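Local atomic coordinates of AlkD2 (Streptococcus mutans, PDB entry 6M9M), a protein that is of unknown function but binds inosine-5'-monophosphate and belongs to the HEAT-like repeat family of DNA glycosylases. Residues A[19-22]-A[23-26]. Residues are numbered along the deposited sequence; the frame is centred on the assembly and turned at random.
Sequences GFKE and EEQR
Gly19 and Glu23 meet through water at the start of helix 21-32, a worked example of a carboxylate from the first turn reaching back to the helix start through water. Water 1 gives one hydrogen to Gly19 O and the other to Glu23 OE2 (2.6 Å), while Gly19 N binds a phosphate oxygen of inosinic acid, which makes Glu23 a water-linked neighbour of a nucleotide-binding residue. Phe20 holds the N-cap position, and its carbonyl opens the helical ladder by accepting Glu24 N (Phe20 O to Glu24 N 3.1 Å). Its ring lies alongside the extended Glu24 chain and turns an edge to the carboxylate, Phe20 CE1 to Glu24 OE1 3.7 Å, the two planes 59° apart. Next, Lys21 O accepts Gln25 N at 2.9 Å and also a hydrogen from water 2, which donates its other to Glu24 OE1. Glu22 N, in the first turn, reaches Glu23 OE1 through water 3; the bend of Glu23 at chi2 (97°) curls its carboxylate back over this N-terminus. Glu22 O takes Arg26 N, and the guanidinium forms a salt bridge with Asp12. Glu23 and Arg26 pack on helix 2-13, while Phe20, Glu24 and also Glu23 touch helix 52-65, so this turn contacts both helices of the HEAT-like array.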
loop_
_atom_site.group_PDB
_atom_site.type_symbol
_atom_site.label_atom_id
_atom_site.label_comp_id
_atom_site.label_asym_id
_atom_site.label_seq_id
_atom_site.Cartn_x
_atom_site.Cartn_y
_atom_site.Cartn_z
ATOM N N GLY A 19 -2.487 11.795 -11.629
ATOM C CA GLY A 19 -1.363 10.909 -11.846
ATOM C C GLY A 19 -0.331 10.959 -10.735
ATOM O O GLY A 19 -0.412 11.734 -9.777
ATOM N N PHE A 20 0.679 10.108 -10.882
ATOM C CA PHE A 20 1.768 10.028 -9.921
ATOM C C PHE A 20 3.116 9.759 -10.580
ATOM O O PHE A 20 4.123 9.731 -9.877
ATOM C CB PHE A 20 1.491 8.921 -8.877
ATOM C CG PHE A 20 1.296 7.562 -9.492
ATOM C CD1 PHE A 20 2.382 6.752 -9.775
ATOM C CD2 PHE A 20 0.033 7.102 -9.812
ATOM C CE1 PHE A 20 2.207 5.517 -10.359
ATOM C CE2 PHE A 20 -0.149 5.869 -10.399
ATOM C CZ PHE A 20 0.934 5.073 -10.672
ATOM N N LYS A 21 3.174 9.553 -11.888
ATOM C CA LYS A 21 4.431 9.107 -12.483
ATOM C C LYS A 21 5.519 10.174 -12.448
ATOM O O LYS A 21 6.699 9.829 -12.347
ATOM C CB LYS A 21 4.185 8.591 -13.898
ATOM C CG LYS A 21 3.529 7.221 -13.903
ATOM C CD LYS A 21 2.982 6.845 -15.265
ATOM C CE LYS A 21 2.242 5.514 -15.197
ATOM N NZ LYS A 21 1.133 5.525 -14.189
ATOM N N GLU A 22 5.168 11.462 -12.510
ATOM C CA GLU A 22 6.212 12.484 -12.476
ATOM C C GLU A 22 6.918 12.499 -11.125
ATOM O O GLU A 22 8.153 12.558 -11.054
ATOM C CB GLU A 22 5.630 13.861 -12.778
ATOM C CG GLU A 22 4.994 13.988 -14.139
ATOM C CD GLU A 22 4.594 15.413 -14.451
ATOM O OE1 GLU A 22 5.331 16.336 -14.042
ATOM O OE2 GLU A 22 3.542 15.605 -15.091
ATOM N N GLU A 23 6.154 12.425 -10.037
ATOM C CA GLU A 23 6.753 12.395 -8.711
ATOM C C GLU A 23 7.568 11.124 -8.512
ATOM O O GLU A 23 8.674 11.168 -7.959
ATOM C CB GLU A 23 5.665 12.518 -7.648
ATOM C CG GLU A 23 4.923 13.854 -7.659
ATOM C CD GLU A 23 3.596 13.832 -8.417
ATOM O OE1 GLU A 23 3.416 12.962 -9.286
ATOM O OE2 GLU A 23 2.736 14.698 -8.135
ATOM N N GLU A 24 7.038 9.988 -8.960
ATOM C CA GLU A 24 7.740 8.721 -8.845
ATOM C C GLU A 24 9.074 8.758 -9.572
ATOM O O GLU A 24 10.099 8.339 -9.027
ATOM C CB GLU A 24 6.854 7.613 -9.419
ATOM C CG GLU A 24 7.441 6.230 -9.245
ATOM C CD GLU A 24 6.609 5.154 -9.902
ATOM O OE1 GLU A 24 5.911 5.465 -10.899
ATOM O OE2 GLU A 24 6.670 3.997 -9.433
ATOM N N GLN A 25 9.083 9.231 -10.820
ATOM C CA GLN A 25 10.329 9.218 -11.579
ATOM C C GLN A 25 11.368 10.151 -10.968
ATOM O O GLN A 25 12.555 9.816 -10.927
ATOM C CB GLN A 25 10.070 9.560 -13.045
ATOM C CG GLN A 25 11.318 9.454 -13.912
ATOM C CD GLN A 25 12.008 8.096 -13.801
ATOM O OE1 GLN A 25 11.427 7.061 -14.134
ATOM N NE2 GLN A 25 13.248 8.099 -13.316
ATOM N N ARG A 26 10.948 11.316 -10.469
ATOM C CA ARG A 26 11.905 12.205 -9.816
ATOM C C ARG A 26 12.483 11.553 -8.563
ATOM O O ARG A 26 13.693 11.617 -8.324
ATOM C CB ARG A 26 11.224 13.526 -9.469
ATOM C CG ARG A 26 12.187 14.647 -9.116
ATOM C CD ARG A 26 12.869 15.258 -10.359
ATOM N NE ARG A 26 13.483 16.529 -10.001
ATOM C CZ ARG A 26 12.879 17.710 -10.074
ATOM N NH1 ARG A 26 11.639 17.809 -10.534
ATOM N NH2 ARG A 26 13.536 18.801 -9.704
HETATM O O HOH W 1 0.295 14.228 -8.796
HETATM O O HOH W 2 7.066 6.937 -13.049
HETATM O O HOH W 3 2.619 12.788 -11.896
#